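Local coordinates for protein ketosynthase (Streptomyces sp. MSC090213JE08, PDB 6KXD) that probably serves as the chain length factor that pairs with a ketosynthase in the highly reducing type II polyketide synthase making ishigamide, at residues B[55-67]-B[207-219]. Numbering follows the deposited sequence.
Sequences GLGPLPSSDVCTV and EFSAAHAWFEHTA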
ATOM      1  N   GLY B  55      12.307 -27.751   9.048  1.00 66.72           N
ATOM      2  CA  GLY B  55      10.889 -27.453   9.251  1.00 71.88           C
ATOM      3  C   GLY B  55      10.241 -26.705   8.093  1.00 75.57           C
ATOM      4  O   GLY B  55       9.052 -26.872   7.840  1.00 81.71           O
ATOM      5  N   LEU B  56      11.014 -25.873   7.385  1.00 77.09           N
ATOM      6  CA  LEU B  56      10.506 -25.122   6.226  1.00 71.65           C
ATOM      7  C   LEU B  56      10.182 -26.051   5.047  1.00 72.69           C
ATOM      8  O   LEU B  56       9.614 -25.614   4.059  1.00 73.09           O
ATOM      9  CB  LEU B  56      11.558 -24.084   5.836  1.00 67.96           C
ATOM     10  CG  LEU B  56      11.713 -22.943   6.844  1.00 73.00           C
ATOM     11  CD1 LEU B  56      13.074 -22.283   6.715  1.00 70.15           C
ATOM     12  CD2 LEU B  56      10.592 -21.920   6.687  1.00 76.86           C
ATOM     13  N   GLY B  57      10.564 -27.330   5.138  1.00 77.70           N
ATOM     14  CA  GLY B  57      10.296 -28.287   4.079  1.00 71.04           C
ATOM     15  C   GLY B  57      11.233 -28.043   2.904  1.00 72.26           C
ATOM     16  O   GLY B  57      12.153 -27.238   3.018  1.00 70.62           O
ATOM     17  N   PRO B  58      11.042 -28.721   1.752  1.00 66.28           N
ATOM     18  CA  PRO B  58      11.948 -28.554   0.616  1.00 63.12           C
ATOM     19  C   PRO B  58      11.978 -27.072   0.198  1.00 59.88           C
ATOM     20  O   PRO B  58      10.960 -26.408   0.311  1.00 57.20           O
ATOM     21  CB  PRO B  58      11.367 -29.465  -0.482  1.00 68.20           C
ATOM     22  CG  PRO B  58       9.930 -29.758  -0.046  1.00 71.43           C
ATOM     23  CD  PRO B  58       9.935 -29.646   1.467  1.00 73.44           C
ATOM     24  N   LEU B  59      13.158 -26.592  -0.214  1.00 56.93           N
ATOM     25  CA  LEU B  59      13.383 -25.225  -0.699  1.00 59.63           C
ATOM     26  C   LEU B  59      14.201 -25.291  -1.979  1.00 60.79           C
ATOM     27  O   LEU B  59      14.928 -26.254  -2.194  1.00 59.63           O
ATOM     28  CB  LEU B  59      14.144 -24.412   0.350  1.00 53.97           C
ATOM     29  CG  LEU B  59      13.395 -24.095   1.639  1.00 53.90           C
ATOM     30  CD1 LEU B  59      14.362 -23.585   2.685  1.00 55.55           C
ATOM     31  CD2 LEU B  59      12.273 -23.096   1.407  1.00 53.77           C
ATOM     32  N   PRO B  60      14.159 -24.241  -2.833  1.00 62.56           N
ATOM     33  CA  PRO B  60      14.928 -24.234  -4.073  1.00 59.42           C
ATOM     34  C   PRO B  60      16.435 -24.167  -3.812  1.00 59.16           C
ATOM     35  O   PRO B  60      17.213 -24.436  -4.697  1.00 58.81           O
ATOM     36  CB  PRO B  60      14.484 -22.977  -4.840  1.00 61.88           C
ATOM     37  CG  PRO B  60      13.497 -22.252  -3.938  1.00 59.30           C
ATOM     38  CD  PRO B  60      13.377 -23.017  -2.638  1.00 58.50           C
ATOM     39  N   SER B  61      16.806 -23.725  -2.611  1.00 54.85           N
ATOM     40  CA  SER B  61      18.148 -23.648  -2.155  1.00 54.63           C
ATOM     41  C   SER B  61      18.160 -23.919  -0.656  1.00 59.17           C
ATOM     42  O   SER B  61      17.222 -23.538   0.066  1.00 58.82           O
ATOM     43  CB  SER B  61      18.746 -22.306  -2.453  1.00 55.71           C
ATOM     44  OG  SER B  61      20.025 -22.214  -1.851  1.00 61.10           O
ATOM     45  N   SER B  62      19.256 -24.516  -0.190  1.00 56.65           N
ATOM     46  CA  SER B  62      19.379 -24.911   1.202  1.00 56.05           C
ATOM     47  C   SER B  62      19.912 -23.738   2.020  1.00 50.15           C
ATOM     48  O   SER B  62      19.771 -23.727   3.230  1.00 58.02           O
ATOM     49  CB  SER B  62      20.279 -26.116   1.341  1.00 59.79           C
ATOM     50  OG  SER B  62      21.537 -25.867   0.721  1.00 62.40           O
ATOM     51  N   ASP B  63      20.575 -22.800   1.337  1.00 49.98           N
ATOM     52  CA  ASP B  63      21.236 -21.706   1.982  1.00 51.29           C
ATOM     53  C   ASP B  63      20.233 -20.548   2.123  1.00 54.42           C
ATOM     54  O   ASP B  63      19.562 -20.185   1.152  1.00 52.03           O
ATOM     55  CB  ASP B  63      22.481 -21.319   1.194  1.00 58.58           C
ATOM     56  CG  ASP B  63      23.609 -22.332   1.357  1.00 58.95           C
ATOM     57  OD1 ASP B  63      23.588 -23.064   2.365  1.00 60.55           O
ATOM     58  OD2 ASP B  63      24.516 -22.339   0.512  1.00 72.09           O
ATOM     59  N   VAL B  64      20.136 -20.005   3.342  1.00 50.31           N
ATOM     60  CA  VAL B  64      19.196 -18.922   3.655  1.00 51.89           C
ATOM     61  C   VAL B  64      19.829 -17.975   4.676  1.00 49.62           C
ATOM     62  O   VAL B  64      20.633 -18.355   5.540  1.00 46.99           O
ATOM     63  CB  VAL B  64      17.832 -19.439   4.154  1.00 49.32           C
ATOM     64  CG1 VAL B  64      17.108 -20.288   3.121  1.00 56.09           C
ATOM     65  CG2 VAL B  64      17.933 -20.176   5.475  1.00 46.04           C
ATOM     66  N   CYS B  65      19.391 -16.714   4.611  1.00 46.98           N
ATOM     67  CA  CYS B  65      19.777 -15.731   5.555  1.00 42.26           C
ATOM     68  C   CYS B  65      18.561 -15.392   6.415  1.00 45.78           C
ATOM     69  O   CYS B  65      17.905 -14.354   6.229  1.00 42.05           O
ATOM     70  CB  CYS B  65      20.351 -14.492   4.884  1.00 43.21           C
ATOM     71  SG  CYS B  65      21.764 -14.861   3.814  1.00 46.31           S
ATOM     72  N   THR B  66      18.256 -16.303   7.337  1.00 44.40           N
ATOM     73  CA  THR B  66      17.172 -16.113   8.263  1.00 43.91           C
ATOM     74  C   THR B  66      17.705 -15.322   9.460  1.00 41.77           C
ATOM     75  O   THR B  66      18.927 -15.234   9.714  1.00 41.70           O
ATOM     76  CB  THR B  66      16.579 -17.458   8.724  1.00 47.38           C
ATOM     77  OG1 THR B  66      17.698 -18.299   8.962  1.00 47.49           O
ATOM     78  CG2 THR B  66      15.642 -18.109   7.729  1.00 49.75           C
ATOM     79  N   VAL B  67      16.762 -14.777  10.221  1.00 40.11           N
ATOM     80  CA  VAL B  67      17.065 -14.163  11.489  1.00 44.51           C
ATOM     81  C   VAL B  67      17.440 -15.286  12.458  1.00 44.51           C
ATOM     82  O   VAL B  67      16.610 -16.112  12.739  1.00 46.31           O
ATOM     83  CB  VAL B  67      15.880 -13.356  12.046  1.00 38.65           C
ATOM     84  CG1 VAL B  67      16.254 -12.671  13.324  1.00 38.94           C
ATOM     85  CG2 VAL B  67      15.392 -12.316  11.062  1.00 39.53           C
ATOM     86  N   GLU B 207       9.444 -11.451   5.315  1.00 37.97           N
ATOM     87  CA  GLU B 207       9.647 -12.687   6.014  1.00 38.76           C
ATOM     88  C   GLU B 207      10.284 -13.696   5.051  1.00 38.42           C
ATOM     89  O   GLU B 207      10.076 -13.652   3.851  1.00 37.60           O
ATOM     90  CB  GLU B 207       8.337 -13.250   6.556  1.00 38.09           C
ATOM     91  CG  GLU B 207       7.451 -13.796   5.451  1.00 39.89           C
ATOM     92  CD  GLU B 207       6.104 -14.355   5.868  1.00 38.58           C
ATOM     93  OE1 GLU B 207       5.727 -14.206   7.069  1.00 40.35           O
ATOM     94  OE2 GLU B 207       5.408 -14.856   4.982  1.00 42.78           O
ATOM     95  N   PHE B 208      11.067 -14.599   5.616  1.00 39.30           N
ATOM     96  CA  PHE B 208      11.467 -15.784   4.892  1.00 40.80           C
ATOM     97  C   PHE B 208      10.327 -16.820   4.999  1.00 44.03           C
ATOM     98  O   PHE B 208       9.739 -17.012   6.051  1.00 43.22           O
ATOM     99  CB  PHE B 208      12.794 -16.355   5.393  1.00 42.67           C
ATOM    100  CG  PHE B 208      13.213 -17.494   4.499  1.00 42.77           C
ATOM    101  CD1 PHE B 208      13.907 -17.252   3.327  1.00 49.25           C
ATOM    102  CD2 PHE B 208      12.758 -18.780   4.742  1.00 47.04           C
ATOM    103  CE1 PHE B 208      14.207 -18.294   2.461  1.00 47.16           C
ATOM    104  CE2 PHE B 208      13.042 -19.815   3.862  1.00 50.28           C
ATOM    105  CZ  PHE B 208      13.786 -19.569   2.740  1.00 47.24           C
ATOM    106  N   SER B 209       9.945 -17.409   3.869  1.00 39.08           N
ATOM    107  CA  SER B 209       8.933 -18.459   3.836  1.00 44.35           C
ATOM    108  C   SER B 209       9.250 -19.357   2.658  1.00 47.71           C
ATOM    109  O   SER B 209       9.813 -18.892   1.672  1.00 42.55           O
ATOM    110  CB  SER B 209       7.513 -17.969   3.711  1.00 43.36           C
ATOM    111  OG  SER B 209       7.253 -17.375   2.445  1.00 43.91           O
ATOM    112  N   ALA B 210       8.920 -20.642   2.800  1.00 44.85           N
ATOM    113  CA  ALA B 210       9.065 -21.578   1.667  1.00 46.58           C
ATOM    114  C   ALA B 210       8.280 -21.045   0.457  1.00 40.53           C
ATOM    115  O   ALA B 210       8.739 -21.124  -0.701  1.00 45.19           O
ATOM    116  CB  ALA B 210       8.606 -22.974   2.072  1.00 44.72           C
ATOM    117  N   ALA B 211       7.137 -20.403   0.688  1.00 40.54           N
ATOM    118  CA  ALA B 211       6.366 -19.904  -0.430  1.00 41.96           C
ATOM    119  C   ALA B 211       7.147 -18.835  -1.208  1.00 46.26           C
ATOM    120  O   ALA B 211       7.352 -18.914  -2.467  1.00 45.22           O
ATOM    121  CB  ALA B 211       5.024 -19.423   0.034  1.00 43.58           C
ATOM    122  N   HIS B 212       7.588 -17.825  -0.466  1.00 41.88           N
ATOM    123  CA  HIS B 212       8.450 -16.764  -0.991  1.00 41.20           C
ATOM    124  C   HIS B 212       9.646 -17.348  -1.744  1.00 41.93           C
ATOM    125  O   HIS B 212       9.920 -16.936  -2.871  1.00 40.60           O
ATOM    126  CB  HIS B 212       8.908 -15.865   0.150  1.00 44.38           C
ATOM    127  CG  HIS B 212       9.701 -14.704  -0.322  1.00 47.23           C
ATOM    128  ND1 HIS B 212      10.975 -14.478   0.111  1.00 52.76           N
ATOM    129  CD2 HIS B 212       9.419 -13.765  -1.238  1.00 50.32           C
ATOM    130  CE1 HIS B 212      11.437 -13.405  -0.497  1.00 48.36           C
ATOM    131  NE2 HIS B 212      10.508 -12.958  -1.334  1.00 49.60           N
ATOM    132  N   ALA B 213      10.368 -18.272  -1.103  1.00 41.68           N
ATOM    133  CA  ALA B 213      11.559 -18.837  -1.700  1.00 43.24           C
ATOM    134  C   ALA B 213      11.199 -19.510  -3.031  1.00 42.55           C
ATOM    135  O   ALA B 213      11.859 -19.281  -4.027  1.00 44.86           O
ATOM    136  CB  ALA B 213      12.242 -19.802  -0.772  1.00 43.67           C
ATOM    137  N   TRP B 214      10.143 -20.322  -3.036  1.00 46.09           N
ATOM    138  CA  TRP B 214       9.722 -21.014  -4.285  1.00 45.51           C
ATOM    139  C   TRP B 214       9.227 -20.011  -5.326  1.00 44.21           C
ATOM    140  O   TRP B 214       9.544 -20.136  -6.509  1.00 47.42           O
ATOM    141  CB  TRP B 214       8.673 -22.082  -3.937  1.00 48.65           C
ATOM    142  CG  TRP B 214       9.320 -23.312  -3.406  1.00 47.94           C
ATOM    143  CD1 TRP B 214       9.313 -23.783  -2.130  1.00 50.22           C
ATOM    144  CD2 TRP B 214      10.134 -24.223  -4.168  1.00 49.18           C
ATOM    145  NE1 TRP B 214      10.062 -24.923  -2.050  1.00 56.52           N
ATOM    146  CE2 TRP B 214      10.572 -25.220  -3.279  1.00 50.82           C
ATOM    147  CE3 TRP B 214      10.537 -24.273  -5.512  1.00 56.92           C
ATOM    148  CZ2 TRP B 214      11.389 -26.275  -3.693  1.00 50.97           C
ATOM    149  CZ3 TRP B 214      11.338 -25.320  -5.921  1.00 51.86           C
ATOM    150  CH2 TRP B 214      11.774 -26.285  -5.017  1.00 49.57           C
ATOM    151  N   PHE B 215       8.487 -18.981  -4.905  1.00 44.68           N
ATOM    152  CA  PHE B 215       7.978 -18.047  -5.886  1.00 45.09           C
ATOM    153  C   PHE B 215       9.122 -17.262  -6.514  1.00 45.95           C
ATOM    154  O   PHE B 215       9.094 -16.987  -7.721  1.00 47.24           O
ATOM    155  CB  PHE B 215       6.957 -17.090  -5.287  1.00 44.27           C
ATOM    156  CG  PHE B 215       5.600 -17.693  -5.047  1.00 47.93           C
ATOM    157  CD1 PHE B 215       5.245 -18.915  -5.589  1.00 54.70           C
ATOM    158  CD2 PHE B 215       4.666 -17.025  -4.271  1.00 54.41           C
ATOM    159  CE1 PHE B 215       3.988 -19.457  -5.361  1.00 52.29           C
ATOM    160  CE2 PHE B 215       3.410 -17.571  -4.051  1.00 53.12           C
ATOM    161  CZ  PHE B 215       3.068 -18.773  -4.621  1.00 49.53           C
ATOM    162  N   GLU B 216      10.087 -16.876  -5.684  1.00 42.98           N
ATOM    163  CA  GLU B 216      11.260 -16.151  -6.158  1.00 47.14           C
ATOM    164  C   GLU B 216      12.002 -16.994  -7.189  1.00 46.64           C
ATOM    165  O   GLU B 216      12.460 -16.478  -8.196  1.00 46.75           O
ATOM    166  CB  GLU B 216      12.218 -15.849  -5.006  1.00 46.01           C
ATOM    167  CG  GLU B 216      11.801 -14.613  -4.234  1.00 53.14           C
ATOM    168  CD  GLU B 216      11.727 -13.358  -5.085  1.00 59.54           C
ATOM    169  OE1 GLU B 216      12.784 -12.933  -5.612  1.00 59.93           O
ATOM    170  OE2 GLU B 216      10.609 -12.847  -5.257  1.00 64.08           O
ATOM    171  N   HIS B 217      12.226 -18.258  -6.834  1.00 46.71           N
ATOM    172  CA  HIS B 217      12.927 -19.206  -7.715  1.00 52.50           C
ATOM    173  C   HIS B 217      12.187 -19.307  -9.056  1.00 53.11           C
ATOM    174  O   HIS B 217      12.806 -19.236 -10.113  1.00 53.48           O
ATOM    175  CB  HIS B 217      13.085 -20.563  -7.024  1.00 55.44           C
ATOM    176  CG  HIS B 217      13.388 -21.690  -7.960  1.00 61.99           C
ATOM    177  ND1 HIS B 217      14.669 -21.944  -8.416  1.00 64.86           N
ATOM    178  CD2 HIS B 217      12.591 -22.638  -8.505  1.00 65.52           C
ATOM    179  CE1 HIS B 217      14.646 -22.990  -9.220  1.00 64.80           C
ATOM    180  NE2 HIS B 217      13.377 -23.421  -9.307  1.00 65.94           N
ATOM    181  N   THR B 218      10.859 -19.426  -8.998  1.00 46.89           N
ATOM    182  CA  THR B 218      10.034 -19.511 -10.170  1.00 50.10           C
ATOM    183  C   THR B 218      10.212 -18.253 -11.027  1.00 52.25           C
ATOM    184  O   THR B 218      10.334 -18.363 -12.230  1.00 50.91           O
ATOM    185  CB  THR B 218       8.556 -19.700  -9.822  1.00 51.74           C
ATOM    186  OG1 THR B 218       8.410 -20.765  -8.887  1.00 45.61           O
ATOM    187  CG2 THR B 218       7.688 -19.987 -11.022  1.00 49.91           C
ATOM    188  N   ALA B 219      10.202 -17.070 -10.382  1.00 46.07           N
ATOM    189  CA  ALA B 219      10.250 -15.775 -11.055  1.00 48.46           C
ATOM    190  C   ALA B 219      11.642 -15.492 -11.645  1.00 48.77           C
ATOM    191  O   ALA B 219      11.758 -14.644 -12.537  1.00 51.38           O
ATOM    192  CB  ALA B 219       9.838 -14.660 -10.112  1.00 45.43           C
TER
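P60 lies flat on one face of the W214 indole, its CD a CH-pi donor 3.7 Å from the centroid of the five-membered ring, while at the ring's edge W214 NE1 donates to P58 O (2.9 Å). That bond is nearly straight (166°) and lies in the indole plane, although the donor stands above the carbonyl plane of P58; edge and face together fix the ring's rotation. Were W214 an alanine, P58 O would probably lose this donor and P60 the surface it rests on. P60 also wedges toward the helix, CG meeting H217 CB at 3.5 Å, while H217 NE2 is hydrogen-bonded to E133 of the neighbouring subunit. The second flat group, F208, takes V64 over one face, V64 CG1 reaching F208 CZ at 3.4 Å, and L59 CD1 at its edge; L56 CD1 and T66 CG2 approach obliquely. F208 CG stands anti to the backbone N (chi1 -174°), which carries the phenyl out to meet V64 and L59. The other branch of L59, CD2, packs on A210 CB (3.7 Å) and A213. Residues 56-60, ahead of strand 63-65, thus cover the first two turns of helix 210-219, N-capped by S209, which follows strand 199-206 in the thiolase-type fold of the ketosynthase family.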